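Local structure of hypothetical protein TTHA0068 (2CWY) at residues Pro3-Val8 with Glu22-Tyr27; Thr32-Arg37 with Gly71-Leu76. The protein is of unknown function but is a small all-helical member of the DUF309 family from Thermus thermophilus. All coordinates share one frame; numbering follows the deposited sequence.

Interaction 1. Residues Pro3-Val8 with Glu22-Tyr27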
loop_
_atom_site.group_PDB
_atom_site.type_symbol
_atom_site.label_atom_id
_atom_site.label_comp_id
_atom_site.label_asym_id
_atom_site.label_seq_id
_atom_site.Cartn_x
_atom_site.Cartn_y
_atom_site.Cartn_z
ATOM N N PRO A 3 -7.276 -5.803 -8.367
ATOM C CA PRO A 3 -6.605 -4.643 -8.965
ATOM C C PRO A 3 -5.710 -4.952 -10.171
ATOM O O PRO A 3 -5.124 -6.026 -10.251
ATOM C CB PRO A 3 -5.769 -4.088 -7.801
ATOM C CG PRO A 3 -6.487 -4.568 -6.575
ATOM C CD PRO A 3 -6.881 -5.972 -6.957
ATOM N N ASP A 4 -5.629 -4.014 -11.113
ATOM C CA ASP A 4 -4.707 -4.143 -12.241
ATOM C C ASP A 4 -3.519 -3.382 -11.640
ATOM O O ASP A 4 -3.499 -2.154 -11.651
ATOM C CB ASP A 4 -5.206 -3.391 -13.480
ATOM C CG ASP A 4 -4.171 -3.360 -14.597
ATOM O OD1 ASP A 4 -2.955 -3.334 -14.298
ATOM O OD2 ASP A 4 -4.563 -3.352 -15.779
ATOM N N TRP A 5 -2.543 -4.105 -11.097
ATOM C CA TRP A 5 -1.414 -3.451 -10.446
ATOM C C TRP A 5 -0.583 -2.543 -11.352
ATOM O O TRP A 5 0.080 -1.625 -10.876
ATOM C CB TRP A 5 -0.546 -4.504 -9.731
ATOM C CG TRP A 5 -1.253 -5.182 -8.573
ATOM C CD1 TRP A 5 -1.595 -6.505 -8.468
ATOM C CD2 TRP A 5 -1.673 -4.565 -7.341
ATOM N NE1 TRP A 5 -2.194 -6.746 -7.245
ATOM C CE2 TRP A 5 -2.252 -5.572 -6.540
ATOM C CE3 TRP A 5 -1.606 -3.257 -6.840
ATOM C CZ2 TRP A 5 -2.767 -5.311 -5.255
ATOM C CZ3 TRP A 5 -2.114 -2.999 -5.557
ATOM C CH2 TRP A 5 -2.686 -4.025 -4.786
ATOM N N GLU A 6 -0.626 -2.775 -12.660
ATOM C CA GLU A 6 0.116 -1.912 -13.565
ATOM C C GLU A 6 -0.483 -0.511 -13.460
ATOM O O GLU A 6 0.233 0.479 -13.395
ATOM C CB GLU A 6 0.024 -2.432 -15.000
ATOM C CG GLU A 6 1.114 -1.887 -15.922
ATOM C CD GLU A 6 2.512 -1.888 -15.282
ATOM O OE1 GLU A 6 2.789 -2.746 -14.408
ATOM O OE2 GLU A 6 3.342 -1.034 -15.666
ATOM N N GLU A 7 -1.807 -0.432 -13.433
ATOM C CA GLU A 7 -2.485 0.854 -13.305
ATOM C C GLU A 7 -2.238 1.479 -11.939
ATOM O O GLU A 7 -1.969 2.681 -11.828
ATOM C CB GLU A 7 -3.995 0.685 -13.486
ATOM C CG GLU A 7 -4.404 0.460 -14.915
ATOM C CD GLU A 7 -3.875 1.553 -15.819
ATOM O OE1 GLU A 7 -4.196 2.739 -15.562
ATOM O OE2 GLU A 7 -3.138 1.218 -16.773
ATOM N N VAL A 8 -2.330 0.663 -10.898
ATOM C CA VAL A 8 -2.149 1.158 -9.537
ATOM C C VAL A 8 -0.743 1.686 -9.325
ATOM O O VAL A 8 -0.551 2.755 -8.754
ATOM C CB VAL A 8 -2.466 0.056 -8.505
ATOM C CG1 VAL A 8 -2.177 0.560 -7.091
ATOM C CG2 VAL A 8 -3.932 -0.362 -8.627
ATOM N N GLU A 22 -7.942 5.415 -2.638
ATOM C CA GLU A 22 -9.332 5.403 -3.089
ATOM C C GLU A 22 -9.642 4.269 -4.067
ATOM O O GLU A 22 -10.705 3.657 -3.991
ATOM C CB GLU A 22 -9.668 6.738 -3.755
ATOM C CG GLU A 22 -11.142 6.942 -4.021
ATOM C CD GLU A 22 -11.413 8.235 -4.747
ATOM O OE1 GLU A 22 -10.792 9.260 -4.387
ATOM O OE2 GLU A 22 -12.252 8.227 -5.674
ATOM N N VAL A 23 -8.717 3.985 -4.985
ATOM C CA VAL A 23 -8.929 2.933 -5.971
ATOM C C VAL A 23 -8.935 1.528 -5.360
ATOM O O VAL A 23 -9.660 0.650 -5.826
ATOM C CB VAL A 23 -7.865 3.030 -7.115
ATOM C CG1 VAL A 23 -7.839 1.762 -7.958
ATOM C CG2 VAL A 23 -8.201 4.213 -8.005
ATOM N N LEU A 24 -8.159 1.328 -4.299
ATOM C CA LEU A 24 -8.083 0.018 -3.660
ATOM C C LEU A 24 -9.163 -0.262 -2.616
ATOM O O LEU A 24 -9.391 -1.417 -2.259
ATOM C CB LEU A 24 -6.708 -0.173 -3.029
ATOM C CG LEU A 24 -5.516 -0.195 -3.988
ATOM C CD1 LEU A 24 -4.244 -0.333 -3.165
ATOM C CD2 LEU A 24 -5.643 -1.360 -4.966
ATOM N N GLU A 25 -9.827 0.778 -2.122
ATOM C CA GLU A 25 -10.863 0.568 -1.119
ATOM C C GLU A 25 -11.942 -0.456 -1.486
ATOM O O GLU A 25 -12.263 -1.323 -0.670
ATOM C CB GLU A 25 -11.546 1.887 -0.744
ATOM C CG GLU A 25 -12.531 1.708 0.394
ATOM C CD GLU A 25 -13.414 2.923 0.610
ATOM O OE1 GLU A 25 -13.558 3.728 -0.331
ATOM O OE2 GLU A 25 -13.971 3.064 1.720
ATOM N N PRO A 26 -12.508 -0.383 -2.716
ATOM C CA PRO A 26 -13.551 -1.330 -3.132
ATOM C C PRO A 26 -13.075 -2.778 -3.119
ATOM O O PRO A 26 -13.851 -3.683 -2.820
ATOM C CB PRO A 26 -13.918 -0.873 -4.550
ATOM C CG PRO A 26 -13.435 0.559 -4.624
ATOM C CD PRO A 26 -12.174 0.543 -3.816
ATOM N N TYR A 27 -11.801 -2.988 -3.453
ATOM C CA TYR A 27 -11.221 -4.330 -3.468
ATOM C C TYR A 27 -11.041 -4.855 -2.049
ATOM O O TYR A 27 -11.345 -6.013 -1.760
ATOM C CB TYR A 27 -9.877 -4.308 -4.193
ATOM C CG TYR A 27 -10.051 -4.002 -5.655
ATOM C CD1 TYR A 27 -10.589 -4.957 -6.519
ATOM C CD2 TYR A 27 -9.788 -2.727 -6.160
ATOM C CE1 TYR A 27 -10.870 -4.653 -7.842
ATOM C CE2 TYR A 27 -10.067 -2.407 -7.494
ATOM C CZ TYR A 27 -10.615 -3.379 -8.324
ATOM O OH TYR A 27 -10.959 -3.076 -9.624
#
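Pro3 CG packs against both Leu24 and Tyr27 at the tight end of this contact. It lies 3.7 Å from Leu24 CD2. The same CG stands over one face of the Tyr27 ring, 4.0 Å from the centroid and 22° off the normal, a CH-pi contact. Pro3 CB rests over the centre of the Trp5 ring, 3.9 Å above its plane, so the proline is held between two aromatic rings. Leu24 sends CD2 into the same cluster, 3.9 Å from Trp5 CZ3. Its CG lies anti to the carbonyl carbon (chi1 -64°), which carries the branched end across to the proline and the indole. Leu39, Val42 and Ile43 of helix 33-53 help to bury this cluster.

Toward Val23 the packing is looser than round Pro3. Val8 CG2 is 4.5 Å from Val23 CG1, and Val23 is partly exposed. No hydrogen bond crosses the contact. Within the first segment, Asp4 OD1 caps helix 5-13 by accepting from Glu7 N at 3.2 Å. Helices 5-13 and 17-30 follow each other in the chain and pack through these apolar side chains, as in a helical hairpin.

Interaction 2. Residues Thr32-Arg37 with Gly71-Leu76; sequences TGEERR and GLPCPL
Leu72 sets CD2 over one face of the Arg37 guanidinium and runs alongside the Glu34 chain. This CD2 stands over the centre of the flat group, 3.4 Å from Arg37 CZ. The arginine reaches this place because its chain bends at chi3 (55°). The two side chains run past each other in opposite directions. Arg37 NE donates to the carbonyl O of Arg68, which helps to fix the turn of the guanidinium. With an alanine in place of Arg37, Leu72 CD2 would probably lose its cover and the Arg68 carbonyl its donor.

Glu34 also passes Leu72 in the opposite sense, with CB 3.7 Å from Leu72 CD2. The Glu34 and Pro73 side chains cross at about a right angle, and Glu34 OE2 comes 3.4 Å from Pro73 CD. Leu76 packs nearer the N-terminal end of the helix, at Glu34 and Glu35. Its CD2 lies 3.7 Å from Glu34 O, and its CD1 is 3.8 Å from Glu35 OE1. Glu35 is bent at chi2 (65°), which folds its acid end back toward the leucine.

No direct hydrogen bond joins the segments. Leu72 also touches Leu38 and Trp81, and it is buried. The chemistry is thus mixed. Leu72 packs on the guanidinium face and on Glu34 CB, while Leu76 meets the Glu34 carbonyl and the Glu35 acid. Arg68 holds the Arg37 end, whereas Glu34 is exposed to solvent.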
loop_
_atom_site.group_PDB
_atom_site.type_symbol
_atom_site.label_atom_id
_atom_site.label_comp_id
_atom_site.label_asym_id
_atom_site.label_seq_id
_atom_site.Cartn_x
_atom_site.Cartn_y
_atom_site.Cartn_z
ATOM N N THR A 32 -10.828 -11.015 1.564
ATOM C CA THR A 32 -10.740 -11.785 2.793
ATOM C C THR A 32 -9.319 -12.261 3.026
ATOM O O THR A 32 -8.483 -12.221 2.122
ATOM C CB THR A 32 -11.667 -13.017 2.778
ATOM O OG1 THR A 32 -11.596 -13.653 4.058
ATOM C CG2 THR A 32 -11.240 -14.028 1.702
ATOM N N GLY A 33 -9.057 -12.682 4.264
ATOM C CA GLY A 33 -7.761 -13.216 4.651
ATOM C C GLY A 33 -6.512 -12.496 4.185
ATOM O O GLY A 33 -6.359 -11.291 4.399
ATOM N N GLU A 34 -5.618 -13.248 3.549
ATOM C CA GLU A 34 -4.348 -12.711 3.056
ATOM C C GLU A 34 -4.496 -11.578 2.052
ATOM O O GLU A 34 -3.728 -10.615 2.079
ATOM C CB GLU A 34 -3.524 -13.817 2.416
ATOM C CG GLU A 34 -3.140 -14.922 3.354
ATOM C CD GLU A 34 -2.577 -16.108 2.609
ATOM O OE1 GLU A 34 -3.332 -16.749 1.849
ATOM O OE2 GLU A 34 -1.381 -16.400 2.769
ATOM N N GLU A 35 -5.451 -11.729 1.143
ATOM C CA GLU A 35 -5.724 -10.715 0.135
ATOM C C GLU A 35 -6.174 -9.408 0.791
ATOM O O GLU A 35 -5.734 -8.324 0.399
ATOM C CB GLU A 35 -6.804 -11.223 -0.819
ATOM C CG GLU A 35 -6.326 -12.345 -1.740
ATOM C CD GLU A 35 -5.953 -13.627 -0.996
ATOM O OE1 GLU A 35 -4.948 -14.255 -1.388
ATOM O OE2 GLU A 35 -6.655 -14.015 -0.032
ATOM N N ARG A 36 -7.044 -9.508 1.797
ATOM C CA ARG A 36 -7.536 -8.316 2.480
ATOM C C ARG A 36 -6.373 -7.650 3.216
ATOM O O ARG A 36 -6.245 -6.426 3.221
ATOM C CB ARG A 36 -8.680 -8.669 3.463
ATOM C CG ARG A 36 -9.562 -7.472 3.870
ATOM C CD ARG A 36 -10.588 -7.834 4.968
ATOM N NE ARG A 36 -11.396 -6.685 5.389
ATOM C CZ ARG A 36 -12.528 -6.296 4.804
ATOM N NH1 ARG A 36 -13.013 -6.964 3.768
ATOM N NH2 ARG A 36 -13.174 -5.223 5.250
ATOM N N ARG A 37 -5.496 -8.454 3.811
ATOM C CA ARG A 37 -4.359 -7.891 4.524
ATOM C C ARG A 37 -3.438 -7.157 3.549
ATOM O O ARG A 37 -2.983 -6.039 3.816
ATOM C CB ARG A 37 -3.594 -9.005 5.255
ATOM C CG ARG A 37 -4.250 -9.423 6.574
ATOM C CD ARG A 37 -3.621 -10.697 7.108
ATOM N NE ARG A 37 -2.174 -10.565 7.238
ATOM C CZ ARG A 37 -1.337 -11.595 7.240
ATOM N NH1 ARG A 37 -1.813 -12.830 7.121
ATOM N NH2 ARG A 37 -0.031 -11.391 7.343
ATOM N N GLY A 71 4.416 -11.743 7.221
ATOM C CA GLY A 71 4.067 -13.142 7.056
ATOM C C GLY A 71 3.321 -13.515 5.792
ATOM O O GLY A 71 3.026 -14.692 5.572
ATOM N N LEU A 72 2.997 -12.532 4.958
ATOM C CA LEU A 72 2.288 -12.834 3.721
ATOM C C LEU A 72 3.255 -13.393 2.687
ATOM O O LEU A 72 4.457 -13.101 2.716
ATOM C CB LEU A 72 1.649 -11.571 3.130
ATOM C CG LEU A 72 0.441 -10.932 3.818
ATOM C CD1 LEU A 72 0.029 -9.691 3.024
ATOM C CD2 LEU A 72 -0.727 -11.938 3.896
ATOM N N PRO A 73 2.752 -14.233 1.771
ATOM C CA PRO A 73 3.676 -14.749 0.762
ATOM C C PRO A 73 3.913 -13.595 -0.219
ATOM O O PRO A 73 3.121 -12.651 -0.254
ATOM C CB PRO A 73 2.893 -15.902 0.135
ATOM C CG PRO A 73 1.467 -15.512 0.337
ATOM C CD PRO A 73 1.460 -14.938 1.722
ATOM N N CYS A 74 5.003 -13.649 -0.981
ATOM C CA CYS A 74 5.293 -12.603 -1.966
ATOM C C CYS A 74 5.858 -13.257 -3.225
ATOM O O CYS A 74 6.761 -14.084 -3.146
ATOM C CB CYS A 74 6.306 -11.584 -1.413
ATOM S SG CYS A 74 6.602 -10.121 -2.483
ATOM N N PRO A 75 5.322 -12.900 -4.405
ATOM C CA PRO A 75 4.238 -11.928 -4.548
ATOM C C PRO A 75 2.888 -12.481 -4.114
ATOM O O PRO A 75 2.753 -13.668 -3.791
ATOM C CB PRO A 75 4.274 -11.593 -6.035
ATOM C CG PRO A 75 4.699 -12.898 -6.659
ATOM C CD PRO A 75 5.825 -13.325 -5.727
ATOM N N LEU A 76 1.894 -11.601 -4.093
ATOM C CA LEU A 76 0.533 -11.975 -3.737
ATOM C C LEU A 76 -0.374 -11.090 -4.580
ATOM O O LEU A 76 -0.133 -9.883 -4.712
ATOM C CB LEU A 76 0.272 -11.751 -2.246
ATOM C CG LEU A 76 -1.086 -12.210 -1.727
ATOM C CD1 LEU A 76 -1.239 -13.716 -1.938
ATOM C CD2 LEU A 76 -1.211 -11.852 -0.259
HETATM O O HOH W 1 -0.066 -15.990 4.791
#

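From the N terminus, interaction 1 comes first. It closes a short loop, with 13 residues between its segments, and pairs the start of helix 5-13 with helix 17-30. Interaction 2 opens afterwards, at the start of helix 33-53. It closes a longer loop of 33 residues, spanning the rest of that helix and helix 59-69, and brings in the loop before helix 81-92. The two are in series; they neither nest nor cross. The centres of interactions 1 and 2 lie about 15 Å apart, and the two do not touch. Helix 33-53 links them: Leu39 meets Pro3 and Tyr27, while Leu38 meets Leu72 and Leu76. Met77 touches both Pro3 and Glu35.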